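Local coordinates for putative nitrate transport protein (Thermoplasma volcanium, PDB 3MST) that probably binds a small solute, possibly nitrate, for uptake, although its function has not been established, at residues V76-Y81 with Y212-T217; G28-P33 with E173-G178; I92-K97 with V116-G121; Y81-D86 with S133-N138. One frame throughout, in Å; residues are numbered along the deposited sequence.

Contacts 1, 2 and 4 are mainly buried, whereas contact 3 lies toward the surface and ends in exposed Arg96, Lys97 and Asp120. Contacts 3 and 4 belong to one five-stranded sheet, where strands 91-94 and 133-137 are neighbours; Thr94 ties the two contacts through Leu135 O. Contact 1 closes an edge of the other, six-stranded sheet, and contact 2 packs a helix beside it, the two meeting where His214 reaches Pro29 O. Residues 76-81 lead from one sheet to the other, a two-lobed plan consistent with a periplasmic-binding-protein-like fold. Backbone bonds dominate contacts 1, 3 and 4; contact 2 has one hydrogen bond, from a tyrosine hydroxyl, with proline and glycine packing.

Contact 1 of 4, residues V76-Y81 with Y212-T217; sequences VRIDMY and YGHEVT
Ile78 lies across the imidazole of His214, its CG2 methyl 3.9 Å from the ring centroid and 11° off the normal, a CH-pi contact over one face. The other branch ends at the rim, CD1 3.5 Å from His214 CD2, because CG2 stands anti to the backbone N and CG1 beside it (chi1 -45°). CG2 also meets Tyr212 CB at 3.8 Å, and a branched residue suits a place where both aromatic side chains are touched. The histidine is steadied by its NE2, bonded to Pro29 O. Backbone pairing runs alongside: Arg77 and Glu215 form an antiparallel hydrogen-bonded pair, with Arg77 N 2.8 Å from Glu215 O. This attaches strand 215-217 to strand 71-77 as an outermost strand of the six-stranded sheet. Beyond the strand, Asp79 N still reaches Tyr212 O at 2.8 Å, nearly straight (179°). On the opposite face from Val76 and Val216, the extended Arg77 side chain runs beside Glu215. Their charged ends, NH1 and OE1, stay 4.0 Å apart, and a water links them, accepting from Arg77 NH1 in the guanidinium plane and donating to Glu215 OE1 at 2.7 Å and to Glu215 O. Glu222 and Asp156 give the guanidinium salt bridges.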
loop_
_atom_site.group_PDB
_atom_site.type_symbol
_atom_site.label_atom_id
_atom_site.label_comp_id
_atom_site.label_asym_id
_atom_site.label_seq_id
_atom_site.Cartn_x
_atom_site.Cartn_y
_atom_site.Cartn_z
ATOM N N VAL A 76 -0.681 7.544 2.776
ATOM C CA VAL A 76 -1.898 6.773 3.076
ATOM C C VAL A 76 -1.522 5.656 4.056
ATOM O O VAL A 76 -0.577 4.883 3.728
ATOM C CB VAL A 76 -2.640 6.197 1.841
ATOM C CG1 VAL A 76 -4.074 5.752 2.262
ATOM C CG2 VAL A 76 -2.683 7.234 0.702
ATOM N N ARG A 77 -2.236 5.563 5.186
ATOM C CA ARG A 77 -2.174 4.383 6.034
ATOM C C ARG A 77 -3.221 3.386 5.518
ATOM O O ARG A 77 -4.402 3.756 5.315
ATOM C CB ARG A 77 -2.468 4.749 7.490
ATOM C CG ARG A 77 -1.356 5.509 8.196
ATOM C CD ARG A 77 -1.762 5.805 9.601
ATOM N NE ARG A 77 -0.683 6.343 10.430
ATOM C CZ ARG A 77 -0.383 7.618 10.545
ATOM N NH1 ARG A 77 -1.013 8.538 9.832
ATOM N NH2 ARG A 77 0.591 7.970 11.386
ATOM N N ILE A 78 -2.822 2.136 5.322
ATOM C CA ILE A 78 -3.723 1.081 4.858
ATOM C C ILE A 78 -3.332 -0.209 5.569
ATOM O O ILE A 78 -2.171 -0.564 5.576
ATOM C CB ILE A 78 -3.605 0.889 3.330
ATOM C CG1 ILE A 78 -3.596 2.212 2.570
ATOM C CG2 ILE A 78 -4.766 -0.006 2.833
ATOM C CD1 ILE A 78 -3.326 2.069 1.080
ATOM N N ASP A 79 -4.288 -0.899 6.194
ATOM C CA ASP A 79 -3.961 -2.119 6.926
ATOM C C ASP A 79 -4.122 -3.294 5.981
ATOM O O ASP A 79 -5.225 -3.784 5.768
ATOM C CB ASP A 79 -4.856 -2.247 8.140
ATOM C CG ASP A 79 -4.364 -3.282 9.140
ATOM O OD1 ASP A 79 -3.232 -3.768 8.996
ATOM O OD2 ASP A 79 -5.135 -3.566 10.076
HETATM N N MSE A 80 -3.018 -3.686 5.356
HETATM C CA MSE A 80 -3.004 -4.629 4.222
HETATM C C MSE A 80 -2.421 -5.994 4.562
HETATM O O MSE A 80 -2.574 -6.926 3.770
HETATM C CB MSE A 80 -2.139 -4.045 3.099
HETATM C CG MSE A 80 -2.608 -2.736 2.586
HETATM SE SE MSE A 80 -1.470 -1.924 1.289
HETATM C CE MSE A 80 -0.115 -1.205 2.422
ATOM N N TYR A 81 -1.722 -6.098 5.697
ATOM C CA TYR A 81 -0.924 -7.296 6.020
ATOM C C TYR A 81 -1.303 -7.903 7.367
ATOM O O TYR A 81 -1.741 -7.194 8.299
ATOM C CB TYR A 81 0.577 -6.920 6.060
ATOM C CG TYR A 81 1.081 -6.428 4.721
ATOM C CD1 TYR A 81 1.231 -7.295 3.653
ATOM C CD2 TYR A 81 1.319 -5.089 4.483
ATOM C CE1 TYR A 81 1.616 -6.855 2.407
ATOM C CE2 TYR A 81 1.719 -4.653 3.237
ATOM C CZ TYR A 81 1.857 -5.512 2.214
ATOM O OH TYR A 81 2.221 -5.025 0.981
ATOM N N TYR A 212 -8.969 -2.756 5.368
ATOM C CA TYR A 212 -7.981 -1.757 4.925
ATOM C C TYR A 212 -7.989 -0.476 5.703
ATOM O O TYR A 212 -6.943 0.033 6.099
ATOM C CB TYR A 212 -8.179 -1.464 3.444
ATOM C CG TYR A 212 -7.878 -2.612 2.494
ATOM C CD1 TYR A 212 -6.646 -3.256 2.491
ATOM C CD2 TYR A 212 -8.855 -3.040 1.605
ATOM C CE1 TYR A 212 -6.365 -4.302 1.596
ATOM C CE2 TYR A 212 -8.592 -4.071 0.722
ATOM C CZ TYR A 212 -7.343 -4.698 0.690
ATOM O OH TYR A 212 -7.118 -5.724 -0.189
ATOM N N GLY A 213 -9.172 0.112 5.901
ATOM C CA GLY A 213 -9.237 1.335 6.665
ATOM C C GLY A 213 -8.361 2.470 6.164
ATOM O O GLY A 213 -7.708 3.139 6.955
ATOM N N HIS A 214 -8.340 2.672 4.848
ATOM C CA HIS A 214 -7.526 3.729 4.247
ATOM C C HIS A 214 -7.687 5.056 4.962
ATOM O O HIS A 214 -8.819 5.495 5.218
ATOM C CB HIS A 214 -7.908 3.991 2.777
ATOM C CG HIS A 214 -7.653 2.860 1.821
ATOM N ND1 HIS A 214 -8.428 1.709 1.797
ATOM C CD2 HIS A 214 -6.774 2.758 0.800
ATOM C CE1 HIS A 214 -7.997 0.942 0.812
ATOM N NE2 HIS A 214 -6.988 1.551 0.198
ATOM N N GLU A 215 -6.590 5.725 5.255
ATOM C CA GLU A 215 -6.614 7.064 5.827
ATOM C C GLU A 215 -5.467 7.905 5.271
ATOM O O GLU A 215 -4.294 7.522 5.363
ATOM C CB GLU A 215 -6.508 6.973 7.329
ATOM C CG GLU A 215 -6.642 8.286 8.041
ATOM C CD GLU A 215 -6.275 8.162 9.497
ATOM O OE1 GLU A 215 -5.049 8.204 9.825
ATOM O OE2 GLU A 215 -7.225 8.008 10.314
ATOM N N VAL A 216 -5.817 9.064 4.727
ATOM C CA VAL A 216 -4.847 9.993 4.163
ATOM C C VAL A 216 -4.227 10.868 5.246
ATOM O O VAL A 216 -4.932 11.261 6.173
ATOM C CB VAL A 216 -5.555 10.902 3.120
ATOM C CG1 VAL A 216 -4.575 11.969 2.539
ATOM C CG2 VAL A 216 -6.131 10.047 2.023
ATOM N N THR A 217 -2.937 11.120 5.154
ATOM C CA THR A 217 -2.291 12.138 5.954
ATOM C C THR A 217 -1.485 13.069 5.077
ATOM O O THR A 217 -0.815 12.670 4.139
ATOM C CB THR A 217 -1.417 11.530 7.067
ATOM O OG1 THR A 217 -0.777 12.586 7.797
ATOM C CG2 THR A 217 -0.367 10.556 6.513
HETATM O O HOH W 1 -3.142 8.436 7.912
#

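Contact 2 of 4, residues G28-P33 with E173-G178; sequences GPVSFP and EAYEQG. With EDO (1,2-ethanediol), chain I.
The phenol ring of Tyr175 carries Pro33 on one face and the carbonyl oxygen of Val30 at its edge. Pro33 CB sits 3.8 Å above the ring plane over its centre, 5° off the normal, and Pro33 CG slides toward the hydroxyl end, 3.5 Å from Tyr175 CZ. His214 touches both Pro33 and Tyr175. In Tyr175 CG stands anti to the backbone N (chi1 -159°), which swings the ring off helix 169-184 and brings its tip to the turn at 29-31. There the hydroxyl donates to Val30 O at 2.7 Å, the donor tilted 22° from the carbonyl plane, while Val30 CG2 packs 3.8 Å from Tyr175 OH. Proline suits its place twice over: it has no N-H to satisfy near the beginning of helix 32-36, and its CH groups can lie against an aromatic face. Gly178, without a side chain, lets the two backbones close to 4.1 Å between Pro33 CA and Gly178 CA. The join thus fastens helix 169-184 to the segment following strand 22-24, with Leu59 of strand 57-61 touching both Val30 and Tyr175. Because Pro33 O is buried without a hydrogen-bond partner, its 3.2 Å approach to Gly178 CA, a CA-H...O contact, is probably a modest compensation; firm polar anchorage between the segments comes from the tyrosine hydroxyl.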
loop_
_atom_site.group_PDB
_atom_site.type_symbol
_atom_site.label_atom_id
_atom_site.label_comp_id
_atom_site.label_asym_id
_atom_site.label_seq_id
_atom_site.Cartn_x
_atom_site.Cartn_y
_atom_site.Cartn_z
ATOM N N GLY A 28 -2.527 -3.039 -6.151
ATOM C CA GLY A 28 -2.132 -2.539 -4.850
ATOM C C GLY A 28 -3.307 -1.846 -4.210
ATOM O O GLY A 28 -3.927 -1.000 -4.868
ATOM N N PRO A 29 -3.590 -2.111 -2.922
ATOM C CA PRO A 29 -4.715 -1.429 -2.242
ATOM C C PRO A 29 -4.639 0.088 -2.239
ATOM O O PRO A 29 -5.672 0.760 -2.109
ATOM C CB PRO A 29 -4.682 -2.006 -0.834
ATOM C CG PRO A 29 -4.097 -3.404 -1.054
ATOM C CD PRO A 29 -3.029 -3.200 -2.083
ATOM N N VAL A 30 -3.449 0.662 -2.423
ATOM C CA VAL A 30 -3.363 2.123 -2.516
ATOM C C VAL A 30 -4.229 2.674 -3.646
ATOM O O VAL A 30 -4.698 3.789 -3.565
ATOM C CB VAL A 30 -1.898 2.622 -2.677
ATOM C CG1 VAL A 30 -1.335 2.267 -4.082
ATOM C CG2 VAL A 30 -1.801 4.131 -2.431
ATOM N N SER A 31 -4.445 1.887 -4.713
ATOM C CA SER A 31 -5.269 2.331 -5.832
ATOM C C SER A 31 -6.766 2.282 -5.610
ATOM O O SER A 31 -7.505 2.910 -6.374
ATOM C CB SER A 31 -4.962 1.496 -7.071
ATOM O OG SER A 31 -5.440 0.170 -6.967
ATOM N N PHE A 32 -7.222 1.519 -4.621
ATOM C CA PHE A 32 -8.619 1.124 -4.602
ATOM C C PHE A 32 -9.567 2.316 -4.493
ATOM O O PHE A 32 -10.610 2.294 -5.168
ATOM C CB PHE A 32 -8.891 0.102 -3.521
ATOM C CG PHE A 32 -8.185 -1.247 -3.728
ATOM C CD1 PHE A 32 -7.478 -1.554 -4.881
ATOM C CD2 PHE A 32 -8.274 -2.158 -2.704
ATOM C CE1 PHE A 32 -6.858 -2.828 -4.989
ATOM C CE2 PHE A 32 -7.673 -3.407 -2.775
ATOM C CZ PHE A 32 -6.952 -3.730 -3.917
ATOM N N PRO A 33 -9.275 3.353 -3.691
ATOM C CA PRO A 33 -10.195 4.482 -3.620
ATOM C C PRO A 33 -10.387 5.172 -4.958
ATOM O O PRO A 33 -11.502 5.717 -5.197
ATOM C CB PRO A 33 -9.553 5.404 -2.572
ATOM C CG PRO A 33 -8.841 4.412 -1.652
ATOM C CD PRO A 33 -8.223 3.467 -2.676
ATOM N N GLU A 173 -8.501 15.089 -2.767
ATOM C CA GLU A 173 -9.925 15.221 -2.593
ATOM C C GLU A 173 -10.671 14.030 -3.191
ATOM O O GLU A 173 -11.559 13.466 -2.542
ATOM C CB GLU A 173 -10.384 16.568 -3.180
ATOM C CG GLU A 173 -9.861 17.747 -2.353
ATOM C CD GLU A 173 -9.874 19.087 -3.061
ATOM O OE1 GLU A 173 -10.325 19.157 -4.230
ATOM O OE2 GLU A 173 -9.405 20.078 -2.433
ATOM N N ALA A 174 -10.301 13.637 -4.406
ATOM C CA ALA A 174 -10.896 12.459 -5.069
ATOM C C ALA A 174 -10.636 11.208 -4.240
ATOM O O ALA A 174 -11.515 10.369 -4.049
ATOM C CB ALA A 174 -10.393 12.298 -6.483
ATOM N N TYR A 175 -9.424 11.096 -3.725
ATOM C CA TYR A 175 -9.057 9.927 -2.946
ATOM C C TYR A 175 -9.953 9.780 -1.705
ATOM O O TYR A 175 -10.455 8.691 -1.409
ATOM C CB TYR A 175 -7.575 9.994 -2.573
ATOM C CG TYR A 175 -6.953 8.675 -2.216
ATOM C CD1 TYR A 175 -6.995 8.202 -0.904
ATOM C CD2 TYR A 175 -6.349 7.909 -3.180
ATOM C CE1 TYR A 175 -6.422 6.992 -0.570
ATOM C CE2 TYR A 175 -5.763 6.651 -2.876
ATOM C CZ TYR A 175 -5.831 6.230 -1.563
ATOM O OH TYR A 175 -5.252 5.014 -1.240
ATOM N N GLU A 176 -10.170 10.886 -0.975
ATOM C CA GLU A 176 -11.089 10.890 0.167
ATOM C C GLU A 176 -12.500 10.472 -0.248
ATOM O O GLU A 176 -13.158 9.716 0.473
ATOM C CB GLU A 176 -11.137 12.281 0.821
ATOM C CG GLU A 176 -9.797 12.806 1.306
ATOM C CD GLU A 176 -9.314 12.180 2.616
ATOM O OE1 GLU A 176 -9.783 11.089 3.004
ATOM O OE2 GLU A 176 -8.449 12.797 3.279
ATOM N N GLN A 177 -12.973 10.990 -1.389
ATOM C CA GLN A 177 -14.307 10.607 -1.900
ATOM C C GLN A 177 -14.356 9.101 -2.131
ATOM O O GLN A 177 -15.355 8.429 -1.778
ATOM C CB GLN A 177 -14.691 11.389 -3.164
ATOM C CG GLN A 177 -14.954 12.903 -2.921
ATOM C CD GLN A 177 -15.153 13.647 -4.234
ATOM O OE1 GLN A 177 -14.972 13.067 -5.317
ATOM N NE2 GLN A 177 -15.515 14.931 -4.153
ATOM N N GLY A 178 -13.269 8.551 -2.672
ATOM C CA GLY A 178 -13.246 7.115 -2.893
ATOM C C GLY A 178 -13.210 6.288 -1.606
ATOM O O GLY A 178 -13.753 5.190 -1.536
HETATM C C1 EDO I . -13.438 14.568 -7.955
HETATM O O1 EDO I . -13.232 14.857 -6.570
HETATM C C2 EDO I . -13.971 13.147 -8.144
HETATM O O2 EDO I . -15.399 13.101 -8.037
#

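Contact 3 of 4, residues I92-K97 with V116-G121; sequences IYTLRK and VINADG. With EDO (1,2-ethanediol), chain K.
Ile92, Tyr93 and Thr94 lie in parallel register with Val116, Ile117 and Asn118, but the backbone hydrogen bonds run to staggered partners. Ile117 uses both N and O, its N bonded to Ile92 O at 3.0 Å and its O accepting from Thr94 N at 2.9 Å. Thr94 does likewise, through a shorter but more bent bond from Ala119 N to Thr94 O, with 135° at the hydrogen. The strands belong to a beta-alpha-beta unit, strand 91-94, helix 100-112 and strand 115-118, the last being an edge of the five-stranded sheet. Helix 100-112 covers the face bearing Thr94 and Val116, and helix 121-129 packs on Tyr93 across the sheet. Among the polar side chains, Asn118 works with both ends of its amide. ND2 donates to Leu95 O at 2.9 Å, in the amide plane and nearly along the C=O axis, and it also serves Asp102 of the helix. OD1 takes Lys97 NZ at 2.7 Å, the ammonium rising above the carbonyl plane. A final bend in the lysine chain (chi4 36°) turns NZ back onto this oxygen. An amide is apt here because it can hold the departing chain as donor and acceptor at once. Apolar packing differs by face. Tyr93 lies beside Ile117, whose CB stands over the ring and whose CG2 comes to 3.4 Å from Tyr93 CE2; Ala119 CB lies at the ring edge, near its plane. On the other face Thr94 CG2 meets Val116 CG1 at 3.6 Å, while Thr94 OG1 turns to Leu135 O. Just past the strand, Asp120 is the N-cap of helix 121-129, its OD1 also hydrogen-bonded to Thr123.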
loop_
_atom_site.group_PDB
_atom_site.type_symbol
_atom_site.label_atom_id
_atom_site.label_comp_id
_atom_site.label_asym_id
_atom_site.label_seq_id
_atom_site.Cartn_x
_atom_site.Cartn_y
_atom_site.Cartn_z
ATOM N N ILE A 92 10.679 -15.066 10.089
ATOM C CA ILE A 92 9.473 -14.488 9.497
ATOM C C ILE A 92 9.502 -14.850 8.015
ATOM O O ILE A 92 10.341 -14.397 7.252
ATOM C CB ILE A 92 9.383 -12.942 9.630
ATOM C CG1 ILE A 92 9.480 -12.499 11.080
ATOM C CG2 ILE A 92 8.069 -12.459 8.957
ATOM C CD1 ILE A 92 9.598 -10.948 11.270
ATOM N N TYR A 93 8.566 -15.710 7.633
ATOM C CA TYR A 93 8.354 -16.044 6.222
ATOM C C TYR A 93 7.524 -14.941 5.572
ATOM O O TYR A 93 6.591 -14.427 6.218
ATOM C CB TYR A 93 7.629 -17.412 6.137
ATOM C CG TYR A 93 8.569 -18.591 6.355
ATOM C CD1 TYR A 93 8.884 -19.003 7.635
ATOM C CD2 TYR A 93 9.246 -19.167 5.283
ATOM C CE1 TYR A 93 9.784 -20.030 7.847
ATOM C CE2 TYR A 93 10.147 -20.195 5.495
ATOM C CZ TYR A 93 10.409 -20.599 6.794
ATOM O OH TYR A 93 11.306 -21.614 7.048
ATOM N N THR A 94 7.838 -14.602 4.333
ATOM C CA THR A 94 7.054 -13.587 3.627
ATOM C C THR A 94 7.102 -13.855 2.138
ATOM O O THR A 94 7.507 -14.951 1.708
ATOM C CB THR A 94 7.539 -12.180 4.035
ATOM O OG1 THR A 94 6.572 -11.196 3.646
ATOM C CG2 THR A 94 8.904 -11.858 3.477
ATOM N N LEU A 95 6.610 -12.899 1.370
ATOM C CA LEU A 95 6.521 -12.991 -0.068
ATOM C C LEU A 95 7.835 -12.639 -0.766
ATOM O O LEU A 95 8.866 -12.604 -0.114
ATOM C CB LEU A 95 5.303 -12.203 -0.539
ATOM C CG LEU A 95 3.933 -12.725 -0.113
ATOM C CD1 LEU A 95 3.802 -14.213 -0.405
ATOM C CD2 LEU A 95 3.541 -12.384 1.278
ATOM N N ARG A 96 7.857 -12.488 -2.078
ATOM C CA ARG A 96 9.151 -12.381 -2.723
ATOM C C ARG A 96 9.863 -11.079 -2.351
ATOM O O ARG A 96 9.243 -10.083 -1.982
ATOM C CB ARG A 96 9.006 -12.497 -4.238
ATOM C CG ARG A 96 8.288 -11.302 -4.851
ATOM C CD ARG A 96 7.863 -11.519 -6.316
ATOM N NE ARG A 96 7.330 -10.268 -6.847
ATOM C CZ ARG A 96 6.059 -9.907 -6.759
ATOM N NH1 ARG A 96 5.181 -10.719 -6.206
ATOM N NH2 ARG A 96 5.662 -8.746 -7.247
ATOM N N LYS A 97 11.188 -11.109 -2.479
ATOM C CA LYS A 97 12.052 -9.969 -2.190
ATOM C C LYS A 97 11.652 -8.739 -2.997
ATOM O O LYS A 97 11.319 -8.813 -4.206
ATOM C CB LYS A 97 13.525 -10.282 -2.488
ATOM C CG LYS A 97 14.170 -11.286 -1.587
ATOM C CD LYS A 97 15.656 -11.517 -1.933
ATOM C CE LYS A 97 16.410 -12.381 -0.917
ATOM N NZ LYS A 97 15.700 -13.513 -0.257
ATOM N N VAL A 116 14.398 -13.232 7.927
ATOM C CA VAL A 116 13.335 -13.217 6.904
ATOM C C VAL A 116 13.659 -14.299 5.880
ATOM O O VAL A 116 14.753 -14.309 5.314
ATOM C CB VAL A 116 13.190 -11.813 6.255
ATOM C CG1 VAL A 116 12.177 -11.868 5.082
ATOM C CG2 VAL A 116 12.800 -10.795 7.307
ATOM N N ILE A 117 12.661 -15.108 5.548
ATOM C CA ILE A 117 12.745 -16.120 4.475
ATOM C C ILE A 117 11.655 -15.769 3.450
ATOM O O ILE A 117 10.473 -15.787 3.766
ATOM C CB ILE A 117 12.527 -17.540 5.048
ATOM C CG1 ILE A 117 13.429 -17.827 6.278
ATOM C CG2 ILE A 117 12.699 -18.608 3.954
ATOM C CD1 ILE A 117 14.919 -17.850 5.982
ATOM N N ASN A 118 12.094 -15.398 2.247
ATOM C CA ASN A 118 11.185 -15.048 1.145
ATOM C C ASN A 118 10.674 -16.337 0.510
ATOM O O ASN A 118 11.457 -17.260 0.169
ATOM C CB ASN A 118 11.891 -14.132 0.150
ATOM C CG ASN A 118 12.345 -12.861 0.807
ATOM O OD1 ASN A 118 13.512 -12.762 1.223
ATOM N ND2 ASN A 118 11.418 -11.938 1.024
ATOM N N ALA A 119 9.362 -16.392 0.292
ATOM C CA ALA A 119 8.675 -17.593 -0.118
ATOM C C ALA A 119 7.416 -17.138 -0.862
ATOM O O ALA A 119 7.415 -16.126 -1.585
ATOM C CB ALA A 119 8.348 -18.546 1.076
ATOM N N ASP A 120 6.418 -17.987 -0.839
ATOM C CA ASP A 120 5.098 -17.696 -1.406
ATOM C C ASP A 120 4.038 -17.902 -0.338
ATOM O O ASP A 120 4.308 -18.300 0.804
ATOM C CB ASP A 120 4.857 -18.559 -2.649
ATOM C CG ASP A 120 4.799 -20.019 -2.392
ATOM O OD1 ASP A 120 4.570 -20.476 -1.252
ATOM O OD2 ASP A 120 4.965 -20.765 -3.396
ATOM N N GLY A 121 2.811 -17.539 -0.671
ATOM C CA GLY A 121 1.777 -17.502 0.327
ATOM C C GLY A 121 1.507 -18.848 0.982
ATOM O O GLY A 121 1.315 -18.951 2.196
HETATM C C1 EDO K . 16.912 -10.123 9.216
HETATM O O1 EDO K . 18.298 -9.956 8.891
HETATM C C2 EDO K . 16.243 -10.356 7.894
HETATM O O2 EDO K . 16.712 -11.586 7.320
#

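Contact 4 of 4, residues Y81-D86 with S133-N138; sequences YSILGD and SALVGN
In the conformer described, Leu135 fills the tight part of this contact by splitting its two methyls between neighbours: CD1 lies 3.7 Å from Tyr81 CB, and CD2 lies 3.5 Å from Ile83 CG1. Its CG is anti to the backbone N (chi1 -170°), which carries the branch over the partner strand. Forked leucine suits this spot, where helices 100-112 and 146-152 press on the same region. Tyr81 leans its ring edge toward the backbone of Val136 and Gly137. Central antiparallel pairing is regular, with Ser82 N 2.8 Å from Val136 O. Packing is looser on the other face, where Leu84 CD1 stands 4.0 Å from Val136 CG2 and Leu84 CB faces Ala134 CB at 4.2 Å; alanine and valine both lie against Cys124 of helix 121-129. Toward the solvent end, exposed Gly85 tolerates a positive phi (77°); having no CB to point at Ser133, it also allows a 4.2 Å approach of Gly85 CA to Ser133 CA. At the opposite end Ser82 OG donates to Asn138 OD1 at 2.7 Å, and Asn138 ND2 donates to a water oxygen 3.0 Å away. Both ends of the amide are thus engaged, which is consistent with one orientation being preferred where strand 133-137 ends.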
loop_
_atom_site.group_PDB
_atom_site.type_symbol
_atom_site.label_atom_id
_atom_site.label_comp_id
_atom_site.label_asym_id
_atom_site.label_seq_id
_atom_site.Cartn_x
_atom_site.Cartn_y
_atom_site.Cartn_z
ATOM N N TYR A 81 -1.722 -6.098 5.697
ATOM C CA TYR A 81 -0.924 -7.296 6.020
ATOM C C TYR A 81 -1.303 -7.903 7.367
ATOM O O TYR A 81 -1.741 -7.194 8.299
ATOM C CB TYR A 81 0.577 -6.920 6.060
ATOM C CG TYR A 81 1.081 -6.428 4.721
ATOM C CD1 TYR A 81 1.231 -7.295 3.653
ATOM C CD2 TYR A 81 1.319 -5.089 4.483
ATOM C CE1 TYR A 81 1.616 -6.855 2.407
ATOM C CE2 TYR A 81 1.719 -4.653 3.237
ATOM C CZ TYR A 81 1.857 -5.512 2.214
ATOM O OH TYR A 81 2.221 -5.025 0.981
ATOM N N SER A 82 -1.079 -9.225 7.466
ATOM C CA SER A 82 -1.343 -9.988 8.648
ATOM C C SER A 82 -0.087 -10.754 9.058
ATOM O O SER A 82 0.683 -11.197 8.198
ATOM C CB SER A 82 -2.413 -11.034 8.387
ATOM O OG SER A 82 -3.718 -10.456 8.500
ATOM N N ILE A 83 0.133 -10.832 10.359
ATOM C CA ILE A 83 1.190 -11.637 10.946
ATOM C C ILE A 83 0.564 -12.957 11.412
ATOM O O ILE A 83 -0.401 -12.983 12.166
ATOM C CB ILE A 83 1.850 -10.894 12.114
ATOM C CG1 ILE A 83 2.422 -9.542 11.678
ATOM C CG2 ILE A 83 2.929 -11.790 12.807
ATOM C CD1 ILE A 83 2.715 -8.594 12.891
ATOM N N LEU A 84 1.146 -14.051 10.961
ATOM C CA LEU A 84 0.758 -15.408 11.291
ATOM C C LEU A 84 1.800 -16.009 12.218
ATOM O O LEU A 84 2.974 -15.706 12.133
ATOM C CB LEU A 84 0.683 -16.262 10.046
ATOM C CG LEU A 84 -0.042 -15.660 8.835
ATOM C CD1 LEU A 84 -0.092 -16.705 7.694
ATOM C CD2 LEU A 84 -1.462 -15.174 9.206
ATOM N N GLY A 85 1.379 -16.902 13.091
ATOM C CA GLY A 85 2.325 -17.676 13.843
ATOM C C GLY A 85 3.004 -16.977 14.995
ATOM O O GLY A 85 2.496 -15.978 15.563
ATOM N N ASP A 86 4.195 -17.506 15.306
ATOM C CA ASP A 86 4.895 -17.185 16.544
ATOM C C ASP A 86 6.086 -16.254 16.300
ATOM O O ASP A 86 7.110 -16.650 15.743
ATOM C CB ASP A 86 5.356 -18.492 17.187
ATOM C CG ASP A 86 6.101 -18.295 18.500
ATOM O OD1 ASP A 86 6.288 -17.155 18.989
ATOM O OD2 ASP A 86 6.558 -19.329 19.045
ATOM N N SER A 133 6.787 -17.762 12.153
ATOM C CA SER A 133 5.871 -16.672 11.854
ATOM C C SER A 133 5.924 -16.319 10.375
ATOM O O SER A 133 6.801 -16.743 9.653
ATOM C CB SER A 133 6.162 -15.426 12.738
ATOM O OG SER A 133 7.324 -14.752 12.276
ATOM N N ALA A 134 4.939 -15.540 9.924
ATOM C CA ALA A 134 4.883 -15.100 8.547
ATOM C C ALA A 134 4.217 -13.715 8.507
ATOM O O ALA A 134 3.424 -13.376 9.382
ATOM C CB ALA A 134 4.136 -16.068 7.648
ATOM N N LEU A 135 4.517 -12.976 7.445
ATOM C CA LEU A 135 3.890 -11.696 7.167
ATOM C C LEU A 135 3.368 -11.780 5.744
ATOM O O LEU A 135 4.146 -11.927 4.791
ATOM C CB LEU A 135 4.874 -10.558 7.328
ATOM C CG LEU A 135 4.289 -9.133 7.299
ATOM C CD1 LEU A 135 3.806 -8.691 5.927
ATOM C CD2 LEU A 135 3.205 -8.940 8.301
ATOM N N VAL A 136 2.052 -11.737 5.591
ATOM C CA VAL A 136 1.414 -11.945 4.296
ATOM C C VAL A 136 0.339 -10.901 4.082
ATOM O O VAL A 136 -0.192 -10.320 5.025
ATOM C CB VAL A 136 0.768 -13.381 4.189
ATOM C CG1 VAL A 136 1.833 -14.452 4.363
ATOM C CG2 VAL A 136 -0.341 -13.552 5.219
ATOM N N GLY A 137 -0.022 -10.670 2.841
ATOM C CA GLY A 137 -1.205 -9.860 2.580
ATOM C C GLY A 137 -2.443 -10.529 3.140
ATOM O O GLY A 137 -2.568 -11.749 3.165
ATOM N N ASN A 138 -3.447 -9.732 3.481
ATOM C CA ASN A 138 -4.669 -10.247 4.076
ATOM C C ASN A 138 -5.432 -11.166 3.114
ATOM O O ASN A 138 -6.196 -11.985 3.559
ATOM C CB ASN A 138 -5.580 -9.109 4.520
ATOM C CG ASN A 138 -5.000 -8.305 5.643
ATOM O OD1 ASN A 138 -4.141 -8.796 6.382
ATOM N ND2 ASN A 138 -5.478 -7.074 5.794
HETATM O O HOH W 2 -4.400 -6.481 8.545
#